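Local coordinates for protein beta-1,4-exocellulase (PDB 4B4H) that hydrolyses cellulose as a glycoside hydrolase family 6 cellobiohydrolase, the chain here being its catalytic domain without the cellulose-binding module, at residues A20-E25 / A407-L412; K11-P16 / L63-R68; V38-I43 / M57-H62; N257-E262 / V266-Q271. All coordinates share one frame; numbering follows the deposited sequence.

Interaction 1: A20-E25 / A407-L412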
loop_
_atom_site.group_PDB
_atom_site.type_symbol
_atom_site.label_atom_id
_atom_site.label_comp_id
_atom_site.label_asym_id
_atom_site.label_seq_id
_atom_site.Cartn_x
_atom_site.Cartn_y
_atom_site.Cartn_z
ATOM N N ALA A 20 -11.844 7.691 -16.497
ATOM C CA ALA A 20 -12.068 8.865 -17.337
ATOM C C ALA A 20 -10.865 9.809 -17.349
ATOM O O ALA A 20 -10.613 10.480 -18.347
ATOM C CB ALA A 20 -13.330 9.602 -16.907
ATOM N N LYS A 21 -10.109 9.843 -16.253
ATOM C CA LYS A 21 -8.893 10.663 -16.199
ATOM C C LYS A 21 -7.712 10.007 -16.917
ATOM O O LYS A 21 -6.869 10.698 -17.488
ATOM C CB LYS A 21 -8.517 10.984 -14.752
ATOM C CG LYS A 21 -9.618 11.665 -13.970
ATOM C CD LYS A 21 -9.228 11.813 -12.513
ATOM C CE LYS A 21 -9.975 12.980 -11.891
ATOM N NZ LYS A 21 -11.434 12.713 -11.760
ATOM N N ALA A 22 -7.663 8.676 -16.880
ATOM C CA ALA A 22 -6.605 7.904 -17.520
ATOM C C ALA A 22 -6.753 7.938 -19.041
ATOM O O ALA A 22 -5.785 8.238 -19.755
ATOM C CB ALA A 22 -6.621 6.469 -17.006
ATOM N N ALA A 23 -7.971 7.669 -19.517
ATOM C CA ALA A 23 -8.278 7.667 -20.954
ATOM C C ALA A 23 -8.096 9.039 -21.602
ATOM O O ALA A 23 -7.894 9.122 -22.816
ATOM C CB ALA A 23 -9.691 7.146 -21.209
ATOM N N ALA A 24 -8.181 10.100 -20.797
ATOM C CA ALA A 24 -8.036 11.472 -21.291
ATOM C C ALA A 24 -6.592 11.867 -21.580
ATOM O O ALA A 24 -6.341 12.795 -22.350
ATOM C CB ALA A 24 -8.649 12.454 -20.314
ATOM N N GLU A 25 -5.645 11.185 -20.945
ATOM C CA GLU A 25 -4.228 11.439 -21.196
ATOM C C GLU A 25 -3.777 10.763 -22.480
ATOM O O GLU A 25 -4.238 9.667 -22.787
ATOM C CB GLU A 25 -3.382 10.931 -20.033
ATOM C CG GLU A 25 -3.675 11.639 -18.725
ATOM C CD GLU A 25 -3.094 13.038 -18.660
ATOM O OE1 GLU A 25 -2.310 13.422 -19.558
ATOM O OE2 GLU A 25 -3.415 13.758 -17.694
ATOM N N ALA A 407 1.743 15.214 -15.369
ATOM C CA ALA A 407 3.166 14.946 -15.530
ATOM C C ALA A 407 3.555 13.555 -14.987
ATOM O O ALA A 407 4.242 12.788 -15.670
ATOM C CB ALA A 407 4.005 16.052 -14.900
ATOM N N GLN A 408 3.071 13.205 -13.799
ATOM C CA GLN A 408 3.361 11.895 -13.222
ATOM C C GLN A 408 2.696 10.747 -13.978
ATOM O O GLN A 408 3.299 9.687 -14.132
ATOM C CB GLN A 408 2.951 11.848 -11.751
ATOM C CG GLN A 408 3.536 10.676 -10.967
ATOM C CD GLN A 408 2.765 10.372 -9.694
ATOM O OE1 GLN A 408 1.566 10.615 -9.604
ATOM N NE2 GLN A 408 3.462 9.830 -8.709
ATOM N N PHE A 409 1.460 10.944 -14.432
ATOM C CA PHE A 409 0.807 9.879 -15.199
ATOM C C PHE A 409 1.530 9.593 -16.524
ATOM O O PHE A 409 1.778 8.435 -16.868
ATOM C CB PHE A 409 -0.683 10.144 -15.430
ATOM C CG PHE A 409 -1.379 9.033 -16.167
ATOM C CD1 PHE A 409 -1.958 7.961 -15.476
ATOM C CD2 PHE A 409 -1.463 9.060 -17.561
ATOM C CE1 PHE A 409 -2.600 6.940 -16.169
ATOM C CE2 PHE A 409 -2.093 8.031 -18.249
ATOM C CZ PHE A 409 -2.664 6.982 -17.550
ATOM N N ARG A 410 1.852 10.642 -17.274
ATOM C CA ARG A 410 2.622 10.467 -18.514
ATOM C C ARG A 410 3.947 9.723 -18.300
ATOM O O ARG A 410 4.315 8.856 -19.100
ATOM C CB ARG A 410 2.882 11.813 -19.201
ATOM C CG ARG A 410 1.632 12.447 -19.770
ATOM C CD ARG A 410 1.835 13.922 -20.039
ATOM N NE ARG A 410 2.792 14.211 -21.107
ATOM C CZ ARG A 410 3.604 15.271 -21.118
ATOM N NH1 ARG A 410 3.594 16.136 -20.109
ATOM N NH2 ARG A 410 4.435 15.465 -22.131
ATOM N N GLU A 411 4.670 10.064 -17.239
ATOM C CA GLU A 411 5.911 9.389 -16.879
ATOM C C GLU A 411 5.675 7.941 -16.474
ATOM O O GLU A 411 6.362 7.031 -16.956
ATOM C CB GLU A 411 6.641 10.114 -15.752
ATOM C CG GLU A 411 7.997 9.502 -15.455
ATOM C CD GLU A 411 8.819 10.313 -14.484
ATOM O OE1 GLU A 411 8.475 10.366 -13.279
ATOM O OE2 GLU A 411 9.837 10.876 -14.930
ATOM N N LEU A 412 4.703 7.728 -15.588
ATOM C CA LEU A 412 4.344 6.373 -15.172
ATOM C C LEU A 412 4.001 5.536 -16.380
ATOM O O LEU A 412 4.416 4.393 -16.464
ATOM C CB LEU A 412 3.180 6.358 -14.176
ATOM C CG LEU A 412 3.447 6.868 -12.749
ATOM C CD1 LEU A 412 2.162 7.120 -11.975
ATOM C CD2 LEU A 412 4.378 5.967 -11.943
#
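F409 of helix 406-414, near the C-terminal end of this family 6 catalytic domain, reaches across to A22 of helix 16-24 and to E25 beyond it, near the domain's N-terminus. With CG anti to its own backbone N (chi1 -178°), the phenyl group extends from its helix toward the segment 20-25. E25 meets the ring with the aliphatic part of its side chain: CB lies 3.6 Å from F409 CE2, and CG the same 3.6 Å from F409 CD2, with CG oblique to the ring. A bend at chi2 (-75°) turns the carboxylate of E25 aside, so that methylene groups meet the aromatic carbons while OE2 accepts hydrogen bonds from S406 OG and W404 NE1. The carboxylate is thus held by W404, just before helix 406-414, and by S406 at its start, while the methylenes rest on F409. R410 contributes little: its guanidinium is not in contact with the carboxylate, NE standing 5.4 Å from E25 OE1. W404 also meets the ring of F409, the two planes inclined at about 40°. At the far end of the phenyl group the methyl CB of A22 lies 4.0 Å from F409 CZ.

Interaction 2: K11-P16 / L63-R68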
loop_
_atom_site.group_PDB
_atom_site.type_symbol
_atom_site.label_atom_id
_atom_site.label_comp_id
_atom_site.label_asym_id
_atom_site.label_seq_id
_atom_site.Cartn_x
_atom_site.Cartn_y
_atom_site.Cartn_z
ATOM N N LYS A 11 -14.363 -11.233 -12.308
ATOM C CA LYS A 11 -14.093 -9.975 -12.990
ATOM C C LYS A 11 -13.628 -8.957 -11.943
ATOM O O LYS A 11 -13.967 -9.080 -10.764
ATOM C CB LYS A 11 -15.359 -9.437 -13.670
ATOM C CG LYS A 11 -15.682 -10.023 -15.042
ATOM C CD LYS A 11 -16.796 -11.052 -14.952
ATOM C CE LYS A 11 -17.840 -10.850 -16.039
ATOM N NZ LYS A 11 -18.695 -12.052 -16.261
ATOM N N LEU A 12 -12.863 -7.961 -12.363
ATOM C CA LEU A 12 -12.428 -6.911 -11.448
ATOM C C LEU A 12 -13.122 -5.579 -11.746
ATOM O O LEU A 12 -13.273 -5.186 -12.900
ATOM C CB LEU A 12 -10.897 -6.744 -11.461
ATOM C CG LEU A 12 -10.009 -8.000 -11.569
ATOM C CD1 LEU A 12 -8.542 -7.606 -11.741
ATOM C CD2 LEU A 12 -10.189 -8.968 -10.399
ATOM N N TYR A 13 -13.532 -4.889 -10.682
ATOM C CA TYR A 13 -14.154 -3.563 -10.783
ATOM C C TYR A 13 -13.296 -2.576 -11.578
ATOM O O TYR A 13 -12.084 -2.536 -11.391
ATOM C CB TYR A 13 -14.360 -2.985 -9.379
ATOM C CG TYR A 13 -15.077 -1.658 -9.348
ATOM C CD1 TYR A 13 -16.382 -1.546 -9.815
ATOM C CD2 TYR A 13 -14.442 -0.502 -8.874
ATOM C CE1 TYR A 13 -17.050 -0.339 -9.791
ATOM C CE2 TYR A 13 -15.107 0.720 -8.844
ATOM C CZ TYR A 13 -16.417 0.789 -9.323
ATOM O OH TYR A 13 -17.135 1.965 -9.311
ATOM N N VAL A 14 -13.930 -1.773 -12.434
ATOM C CA VAL A 14 -13.251 -0.635 -13.082
ATOM C C VAL A 14 -13.915 0.654 -12.590
ATOM O O VAL A 14 -15.122 0.852 -12.753
ATOM C CB VAL A 14 -13.266 -0.719 -14.635
ATOM C CG1 VAL A 14 -12.511 0.446 -15.264
ATOM C CG2 VAL A 14 -12.644 -2.027 -15.102
ATOM N N ASN A 15 -13.125 1.528 -11.981
ATOM C CA ASN A 15 -13.659 2.757 -11.402
ATOM C C ASN A 15 -13.868 3.769 -12.511
ATOM O O ASN A 15 -12.888 4.232 -13.111
ATOM C CB ASN A 15 -12.713 3.300 -10.330
ATOM C CG ASN A 15 -13.193 4.605 -9.711
ATOM O OD1 ASN A 15 -14.168 5.205 -10.169
ATOM N ND2 ASN A 15 -12.499 5.060 -8.677
ATOM N N PRO A 16 -15.144 4.106 -12.807
ATOM C CA PRO A 16 -15.423 4.978 -13.949
ATOM C C PRO A 16 -14.776 6.350 -13.781
ATOM O O PRO A 16 -14.309 6.930 -14.755
ATOM C CB PRO A 16 -16.951 5.135 -13.925
ATOM C CG PRO A 16 -17.462 4.089 -12.991
ATOM C CD PRO A 16 -16.356 3.848 -12.009
ATOM N N LEU A 63 -20.363 0.607 -5.253
ATOM C CA LEU A 63 -20.807 -0.778 -5.093
ATOM C C LEU A 63 -21.917 -1.166 -6.072
ATOM O O LEU A 63 -21.905 -2.272 -6.629
ATOM C CB LEU A 63 -21.217 -1.052 -3.644
ATOM C CG LEU A 63 -20.071 -0.946 -2.628
ATOM C CD1 LEU A 63 -20.645 -1.155 -1.239
ATOM C CD2 LEU A 63 -18.960 -1.943 -2.919
ATOM N N GLU A 64 -22.854 -0.246 -6.280
ATOM C CA GLU A 64 -23.887 -0.359 -7.315
ATOM C C GLU A 64 -23.275 -0.525 -8.701
ATOM O O GLU A 64 -23.735 -1.349 -9.490
ATOM C CB GLU A 64 -24.826 0.851 -7.275
ATOM C CG GLU A 64 -25.747 0.845 -6.064
ATOM C CD GLU A 64 -26.846 1.888 -6.123
ATOM O OE1 GLU A 64 -26.703 2.878 -6.868
ATOM O OE2 GLU A 64 -27.854 1.722 -5.398
ATOM N N GLU A 65 -22.235 0.254 -8.990
ATOM C CA GLU A 65 -21.541 0.133 -10.270
ATOM C C GLU A 65 -20.865 -1.233 -10.389
ATOM O O GLU A 65 -20.916 -1.877 -11.450
ATOM C CB GLU A 65 -20.559 1.297 -10.472
ATOM C CG GLU A 65 -19.740 1.257 -11.764
ATOM C CD GLU A 65 -20.566 1.431 -13.042
ATOM O OE1 GLU A 65 -21.794 1.642 -12.958
ATOM O OE2 GLU A 65 -19.980 1.356 -14.149
ATOM N N ALA A 66 -20.233 -1.694 -9.305
ATOM C CA ALA A 66 -19.623 -3.026 -9.312
ATOM C C ALA A 66 -20.634 -4.151 -9.611
ATOM O O ALA A 66 -20.336 -5.097 -10.365
ATOM C CB ALA A 66 -18.885 -3.300 -8.004
ATOM N N VAL A 67 -21.821 -4.042 -9.012
ATOM C CA VAL A 67 -22.918 -5.000 -9.225
ATOM C C VAL A 67 -23.311 -5.002 -10.706
ATOM O O VAL A 67 -23.400 -6.061 -11.340
ATOM C CB VAL A 67 -24.127 -4.680 -8.308
ATOM C CG1 VAL A 67 -25.386 -5.379 -8.777
ATOM C CG2 VAL A 67 -23.822 -5.089 -6.879
ATOM N N ARG A 68 -23.502 -3.811 -11.260
ATOM C CA ARG A 68 -23.819 -3.676 -12.675
ATOM C C ARG A 68 -22.753 -4.317 -13.560
ATOM O O ARG A 68 -23.085 -5.070 -14.474
ATOM C CB ARG A 68 -24.027 -2.208 -13.020
ATOM C CG ARG A 68 -24.435 -1.928 -14.459
ATOM C CD ARG A 68 -24.711 -0.443 -14.652
ATOM N NE ARG A 68 -25.985 -0.059 -14.047
ATOM C CZ ARG A 68 -26.131 0.485 -12.837
ATOM N NH1 ARG A 68 -25.073 0.721 -12.062
ATOM N NH2 ARG A 68 -27.347 0.777 -12.400
#
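Y13, just after strand 11-12, lays its ring along helix 59-70 and touches E65 and A66. A chi1 of -176° swings the phenol away from its own backbone N and across the helix surface. Near its base, CD1 comes 3.6 Å from A66 CB, the small methyl letting the aromatic carbons approach the helix closely enough for Y13 CE1 to stand 3.5 Å from the backbone N of A66. Farther out, E65 meets the ring at its edge and near its plane: the methylene CG is 3.6 Å from Y13 OH. E65 and Y13 cross at about a right angle, and the ring and carboxylate planes are 77° apart. A bend at chi2 (66°) carries the carboxylate past P16, the first residue of helix 16-24, whose CG packs on E65 CG at 3.8 Å. The oxygens have other partners: E65 OE1 forms a salt bridge with R68 NH1 at 3.5 Å, and OE2 is hydrogen-bonded to Q69 NE2. The phenol oxygen in turn is hydrogen-bonded to H62 ND1. The contact joins the short strand 11-12, which pairs in parallel with strand 75-81, to the helix before that strand. Its chemistry implies a division of labour: carbon atoms fill most of the interface, while the polar ends of Y13 and E65 are satisfied along helix 59-70 itself.

Interaction 3: V38-I43 / M57-H62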
loop_
_atom_site.group_PDB
_atom_site.type_symbol
_atom_site.label_atom_id
_atom_site.label_comp_id
_atom_site.label_asym_id
_atom_site.label_seq_id
_atom_site.Cartn_x
_atom_site.Cartn_y
_atom_site.Cartn_z
ATOM N N VAL A 38 -11.005 1.727 -4.566
ATOM C CA VAL A 38 -11.703 2.949 -4.188
ATOM C C VAL A 38 -11.227 3.275 -2.784
ATOM O O VAL A 38 -11.267 2.424 -1.905
ATOM C CB VAL A 38 -13.239 2.764 -4.241
ATOM C CG1 VAL A 38 -13.955 3.912 -3.527
ATOM C CG2 VAL A 38 -13.710 2.626 -5.692
ATOM N N TRP A 39 -10.742 4.498 -2.594
ATOM C CA TRP A 39 -10.149 4.901 -1.312
ATOM C C TRP A 39 -11.104 5.627 -0.414
ATOM O O TRP A 39 -11.559 6.731 -0.734
ATOM C CB TRP A 39 -8.928 5.769 -1.545
ATOM C CG TRP A 39 -7.743 4.985 -2.037
ATOM C CD1 TRP A 39 -7.649 4.221 -3.204
ATOM C CD2 TRP A 39 -6.434 4.822 -1.381
ATOM N NE1 TRP A 39 -6.419 3.626 -3.295
ATOM C CE2 TRP A 39 -5.639 3.950 -2.261
ATOM C CE3 TRP A 39 -5.857 5.316 -0.219
ATOM C CZ2 TRP A 39 -4.338 3.588 -1.957
ATOM C CZ3 TRP A 39 -4.538 4.949 0.074
ATOM C CH2 TRP A 39 -3.796 4.112 -0.781
ATOM N N LEU A 40 -11.411 5.032 0.731
ATOM C CA LEU A 40 -12.217 5.752 1.719
ATOM C C LEU A 40 -11.279 6.345 2.768
ATOM O O LEU A 40 -11.060 5.769 3.836
ATOM C CB LEU A 40 -13.319 4.874 2.336
ATOM C CG LEU A 40 -14.204 4.001 1.422
ATOM C CD1 LEU A 40 -15.283 3.263 2.209
ATOM C CD2 LEU A 40 -14.849 4.766 0.271
ATOM N N ASP A 41 -10.684 7.480 2.413
ATOM C CA ASP A 41 -9.603 8.066 3.182
ATOM C C ASP A 41 -10.080 9.196 4.080
ATOM O O ASP A 41 -9.270 9.898 4.691
ATOM C CB ASP A 41 -8.486 8.532 2.243
ATOM C CG ASP A 41 -8.930 9.634 1.294
ATOM O OD1 ASP A 41 -10.100 9.650 0.840
ATOM O OD2 ASP A 41 -8.086 10.503 0.983
ATOM N N ARG A 42 -11.400 9.366 4.151
ATOM C CA ARG A 42 -12.010 10.329 5.069
ATOM C C ARG A 42 -13.503 10.034 5.175
ATOM O O ARG A 42 -14.062 9.332 4.331
ATOM C CB ARG A 42 -11.734 11.782 4.644
ATOM C CG ARG A 42 -12.180 12.129 3.230
ATOM C CD ARG A 42 -11.532 13.409 2.729
ATOM N NE ARG A 42 -12.175 13.871 1.501
ATOM C CZ ARG A 42 -12.034 13.286 0.316
ATOM N NH1 ARG A 42 -11.270 12.211 0.188
ATOM N NH2 ARG A 42 -12.659 13.777 -0.744
ATOM N N ILE A 43 -14.134 10.546 6.232
ATOM C CA ILE A 43 -15.557 10.298 6.494
ATOM C C ILE A 43 -16.430 10.658 5.280
ATOM O O ILE A 43 -17.383 9.939 4.966
ATOM C CB ILE A 43 -16.045 11.005 7.790
ATOM C CG1 ILE A 43 -15.407 10.354 9.035
ATOM C CG2 ILE A 43 -17.570 10.975 7.893
ATOM C CD1 ILE A 43 -15.608 11.113 10.335
ATOM N N MET A 57 -19.118 9.985 -6.428
ATOM C CA MET A 57 -19.445 8.603 -6.106
ATOM C C MET A 57 -19.071 8.259 -4.664
ATOM O O MET A 57 -17.895 8.321 -4.281
ATOM C CB MET A 57 -18.738 7.624 -7.049
ATOM C CG MET A 57 -19.109 7.726 -8.521
ATOM S SD MET A 57 -18.504 6.278 -9.424
ATOM C CE MET A 57 -19.760 5.057 -9.067
ATOM N N GLY A 58 -20.075 7.900 -3.874
ATOM C CA GLY A 58 -19.840 7.371 -2.541
ATOM C C GLY A 58 -19.661 5.874 -2.615
ATOM O O GLY A 58 -19.698 5.277 -3.706
ATOM N N LEU A 59 -19.463 5.258 -1.450
ATOM C CA LEU A 59 -19.275 3.816 -1.392
ATOM C C LEU A 59 -20.454 3.102 -2.044
ATOM O O LEU A 59 -20.255 2.197 -2.864
ATOM C CB LEU A 59 -19.071 3.317 0.043
ATOM C CG LEU A 59 -18.830 1.803 0.166
ATOM C CD1 LEU A 59 -17.700 1.289 -0.723
ATOM C CD2 LEU A 59 -18.586 1.398 1.611
ATOM N N ARG A 60 -21.671 3.522 -1.686
ATOM C CA ARG A 60 -22.886 2.922 -2.230
ATOM C C ARG A 60 -22.878 3.022 -3.757
ATOM O O ARG A 60 -23.146 2.049 -4.448
ATOM C CB ARG A 60 -24.133 3.590 -1.635
ATOM C CG ARG A 60 -25.437 3.132 -2.269
ATOM C CD ARG A 60 -26.649 3.594 -1.481
ATOM N NE ARG A 60 -27.889 3.282 -2.181
ATOM C CZ ARG A 60 -28.343 3.976 -3.219
ATOM N NH1 ARG A 60 -27.655 5.018 -3.664
ATOM N NH2 ARG A 60 -29.479 3.633 -3.811
ATOM N N ASP A 61 -22.542 4.210 -4.263
ATOM C CA ASP A 61 -22.393 4.457 -5.705
ATOM C C ASP A 61 -21.406 3.512 -6.400
ATOM O O ASP A 61 -21.730 2.953 -7.454
ATOM C CB ASP A 61 -21.973 5.909 -5.986
ATOM C CG ASP A 61 -23.121 6.897 -5.891
ATOM O OD1 ASP A 61 -24.281 6.526 -6.184
ATOM O OD2 ASP A 61 -22.847 8.069 -5.522
ATOM N N HIS A 62 -20.204 3.341 -5.835
ATOM C CA HIS A 62 -19.231 2.400 -6.414
ATOM C C HIS A 62 -19.683 0.969 -6.336
ATOM O O HIS A 62 -19.394 0.170 -7.228
ATOM C CB HIS A 62 -17.865 2.504 -5.740
ATOM C CG HIS A 62 -17.077 3.727 -6.131
ATOM N ND1 HIS A 62 -16.480 3.848 -7.338
ATOM C CD2 HIS A 62 -16.784 4.893 -5.429
ATOM C CE1 HIS A 62 -15.831 5.026 -7.401
ATOM N NE2 HIS A 62 -16.030 5.673 -6.238
#
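Strand 38-40 runs beside the first turn of helix 59-70, with the CA atoms of V38 and H62 7.9 Å apart and those of L40 and L59 8.0 Å apart. V38 and H62 come from opposite directions, and the methyl CG2 of V38 sits over one face of the imidazole in a CH-pi contact, 3.5 Å from the ring centroid and 12° off its normal. The other methyl, CG1, lies 3.5 Å from H62 CD2. M57 CB lies against the opposite face, offset toward the rim, and ND1, bonded to the Y13 hydroxyl, helps fix the ring's rotation. Two residues along the strand, L40 CD1 touches L59 CD2 at 3.8 Å, the two side chains crossing nearly at right angles. At the start of the helix, the backbone N of G58 donates to D61 OD2. Such strand-to-helix packing is typical of an alpha/beta-barrel core, here on the strand segment that also carries W39 and D41, which probably bind substrate in the active-site tunnel of this family 6 cellobiohydrolase.

Interaction 4: N257-E262 / V266-Q271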
loop_
_atom_site.group_PDB
_atom_site.type_symbol
_atom_site.label_atom_id
_atom_site.label_comp_id
_atom_site.label_asym_id
_atom_site.label_seq_id
_atom_site.Cartn_x
_atom_site.Cartn_y
_atom_site.Cartn_z
ATOM N N ASN A 257 19.160 -5.591 5.001
ATOM C CA ASN A 257 17.804 -6.079 4.906
ATOM C C ASN A 257 17.866 -7.546 4.510
ATOM O O ASN A 257 18.768 -7.964 3.779
ATOM C CB ASN A 257 17.058 -5.284 3.836
ATOM C CG ASN A 257 15.558 -5.280 4.041
ATOM O OD1 ASN A 257 14.932 -6.334 4.202
ATOM N ND2 ASN A 257 14.967 -4.094 3.999
ATOM N N GLN A 258 16.917 -8.329 4.996
ATOM C CA GLN A 258 16.824 -9.737 4.588
ATOM C C GLN A 258 16.326 -9.915 3.161
ATOM O O GLN A 258 16.451 -11.010 2.588
ATOM C CB GLN A 258 15.916 -10.507 5.539
ATOM C CG GLN A 258 16.450 -10.587 6.949
ATOM C CD GLN A 258 15.505 -11.290 7.883
ATOM O OE1 GLN A 258 15.793 -12.394 8.344
ATOM N NE2 GLN A 258 14.373 -10.653 8.188
ATOM N N TYR A 259 15.735 -8.856 2.610
ATOM C CA TYR A 259 15.076 -8.905 1.307
ATOM C C TYR A 259 15.485 -7.719 0.453
ATOM O O TYR A 259 15.771 -6.639 0.980
ATOM C CB TYR A 259 13.547 -8.932 1.486
ATOM C CG TYR A 259 13.111 -9.887 2.574
ATOM C CD1 TYR A 259 13.047 -11.260 2.325
ATOM C CD2 TYR A 259 12.809 -9.434 3.859
ATOM C CE1 TYR A 259 12.671 -12.151 3.314
ATOM C CE2 TYR A 259 12.429 -10.318 4.860
ATOM C CZ TYR A 259 12.371 -11.681 4.587
ATOM O OH TYR A 259 12.014 -12.554 5.594
ATOM N N VAL A 260 15.497 -7.941 -0.859
ATOM C CA VAL A 260 15.678 -6.895 -1.871
ATOM C C VAL A 260 14.413 -6.641 -2.720
ATOM O O VAL A 260 14.420 -5.813 -3.634
ATOM C CB VAL A 260 16.855 -7.218 -2.831
ATOM C CG1 VAL A 260 18.137 -7.450 -2.051
ATOM C CG2 VAL A 260 16.546 -8.434 -3.705
ATOM N N ASP A 261 13.341 -7.372 -2.425
ATOM C CA ASP A 261 12.086 -7.233 -3.177
ATOM C C ASP A 261 10.867 -7.671 -2.363
ATOM O O ASP A 261 11.000 -8.260 -1.295
ATOM C CB ASP A 261 12.174 -7.938 -4.544
ATOM C CG ASP A 261 12.486 -9.423 -4.442
ATOM O OD1 ASP A 261 11.967 -10.112 -3.534
ATOM O OD2 ASP A 261 13.245 -9.904 -5.305
ATOM N N GLU A 262 9.677 -7.389 -2.886
ATOM C CA GLU A 262 8.432 -7.617 -2.154
ATOM C C GLU A 262 8.002 -9.076 -2.126
ATOM O O GLU A 262 7.439 -9.548 -1.133
ATOM C CB GLU A 262 7.304 -6.761 -2.740
ATOM C CG GLU A 262 7.432 -5.269 -2.462
ATOM C CD GLU A 262 7.418 -4.964 -0.975
ATOM O OE1 GLU A 262 6.356 -5.073 -0.348
ATOM O OE2 GLU A 262 8.484 -4.647 -0.411
ATOM N N VAL A 266 6.877 -10.936 1.290
ATOM C CA VAL A 266 5.529 -11.443 1.648
ATOM C C VAL A 266 5.453 -12.975 1.772
ATOM O O VAL A 266 4.653 -13.489 2.552
ATOM C CB VAL A 266 4.378 -10.908 0.745
ATOM C CG1 VAL A 266 4.338 -9.385 0.800
ATOM C CG2 VAL A 266 4.501 -11.414 -0.686
ATOM N N GLN A 267 6.297 -13.693 1.037
ATOM C CA GLN A 267 6.305 -15.156 1.178
ATOM C C GLN A 267 6.835 -15.597 2.538
ATOM O O GLN A 267 6.235 -16.452 3.188
ATOM C CB GLN A 267 7.023 -15.853 0.029
ATOM C CG GLN A 267 6.243 -15.810 -1.274
ATOM C CD GLN A 267 7.001 -16.462 -2.413
ATOM O OE1 GLN A 267 8.236 -16.445 -2.432
ATOM N NE2 GLN A 267 6.279 -17.053 -3.349
ATOM N N ASP A 268 7.938 -14.991 2.969
ATOM C CA ASP A 268 8.456 -15.233 4.321
ATOM C C ASP A 268 7.483 -14.753 5.395
ATOM O O ASP A 268 7.215 -15.474 6.343
ATOM C CB ASP A 268 9.830 -14.578 4.506
ATOM C CG ASP A 268 10.974 -15.472 4.035
ATOM O OD1 ASP A 268 10.715 -16.553 3.460
ATOM O OD2 ASP A 268 12.145 -15.109 4.246
ATOM N N LEU A 269 6.930 -13.553 5.218
ATOM C CA LEU A 269 5.968 -13.000 6.167
ATOM C C LEU A 269 4.759 -13.928 6.321
ATOM O O LEU A 269 4.311 -14.179 7.446
ATOM C CB LEU A 269 5.550 -11.585 5.745
ATOM C CG LEU A 269 4.726 -10.715 6.697
ATOM C CD1 LEU A 269 5.557 -10.175 7.854
ATOM C CD2 LEU A 269 4.089 -9.582 5.910
ATOM N N ARG A 270 4.273 -14.465 5.193
ATOM C CA ARG A 270 3.113 -15.363 5.181
ATOM C C ARG A 270 3.338 -16.561 6.110
ATOM O O ARG A 270 2.465 -16.903 6.914
ATOM C CB ARG A 270 2.788 -15.833 3.760
ATOM C CG ARG A 270 1.485 -16.603 3.689
ATOM C CD ARG A 270 1.289 -17.269 2.342
ATOM N NE ARG A 270 0.079 -18.083 2.370
ATOM C CZ ARG A 270 0.024 -19.334 2.821
ATOM N NH1 ARG A 270 1.118 -19.934 3.273
ATOM N NH2 ARG A 270 -1.132 -19.988 2.812
ATOM N N GLN A 271 4.519 -17.164 6.007
ATOM C CA GLN A 271 4.918 -18.277 6.872
ATOM C C GLN A 271 5.045 -17.871 8.340
ATOM O O GLN A 271 4.532 -18.555 9.218
ATOM C CB GLN A 271 6.201 -18.955 6.359
ATOM C CG GLN A 271 6.021 -19.807 5.102
ATOM C CD GLN A 271 4.707 -20.575 5.069
ATOM O OE1 GLN A 271 4.321 -21.236 6.043
ATOM N NE2 GLN A 271 4.004 -20.481 3.949
#
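The carbonyl oxygen of E262 accepts the backbone N of V266 at 2.8 Å, the i to i+4 bond of the first turn of helix 262-276. Within the same turn V266 CG2, set between its backbone N and carbonyl carbon, falls 3.5 Å from E262 O. D268, two residues farther along the helix, is reached by Y259 from the loop. The tyrosine hydroxyl donates to D268 OD2 at 2.9 Å, using the anti lone pair of the carboxylate oxygen, the one away from OD1. The acid oxygen stands at the ring's edge and in its plane, with OD2 also 3.1 Å from Y259 CE1, while the ring and carboxylate planes are 74° apart. The tyrosine bond ties the loop before helix 262-276 to that helix, which packs on strand 283-287 of the barrel sheet. D261 is the N-cap of that helix. N257 OD1 holds the loop side in an Asx turn, accepting from Y259 N at 3.1 Å, and Q258 CB lies over one face of the tyrosine ring, toward its rim. E262, the first residue of the helix, has its carboxylate bound by S224 OG through OE1 and by the backbone N of H189 through OE2. Its side chain also touches H188, a residue predicted to bind substrate.

Interactions 2 and 3 are neighbours, centres about 13 Å apart, and share helix 59-70: one packs the loop after strand 11-12 on it, the other strand 38-40. They meet where Y13 joins H62. Interaction 3 is buried and apolar apart from its imidazole, whereas interaction 2 is partly buried and includes E65, whose carboxylate is bonded along the helix. Interaction 1, also partly buried, lies about 21 Å from interaction 2, between centres, and joins segments near the two chain ends around one phenyl ring. Interaction 4, about 32 Å from each of the others, centre to centre, is buried like interaction 3 except for the exposed D268; it alone has hydrogen bonds directly between its two segments.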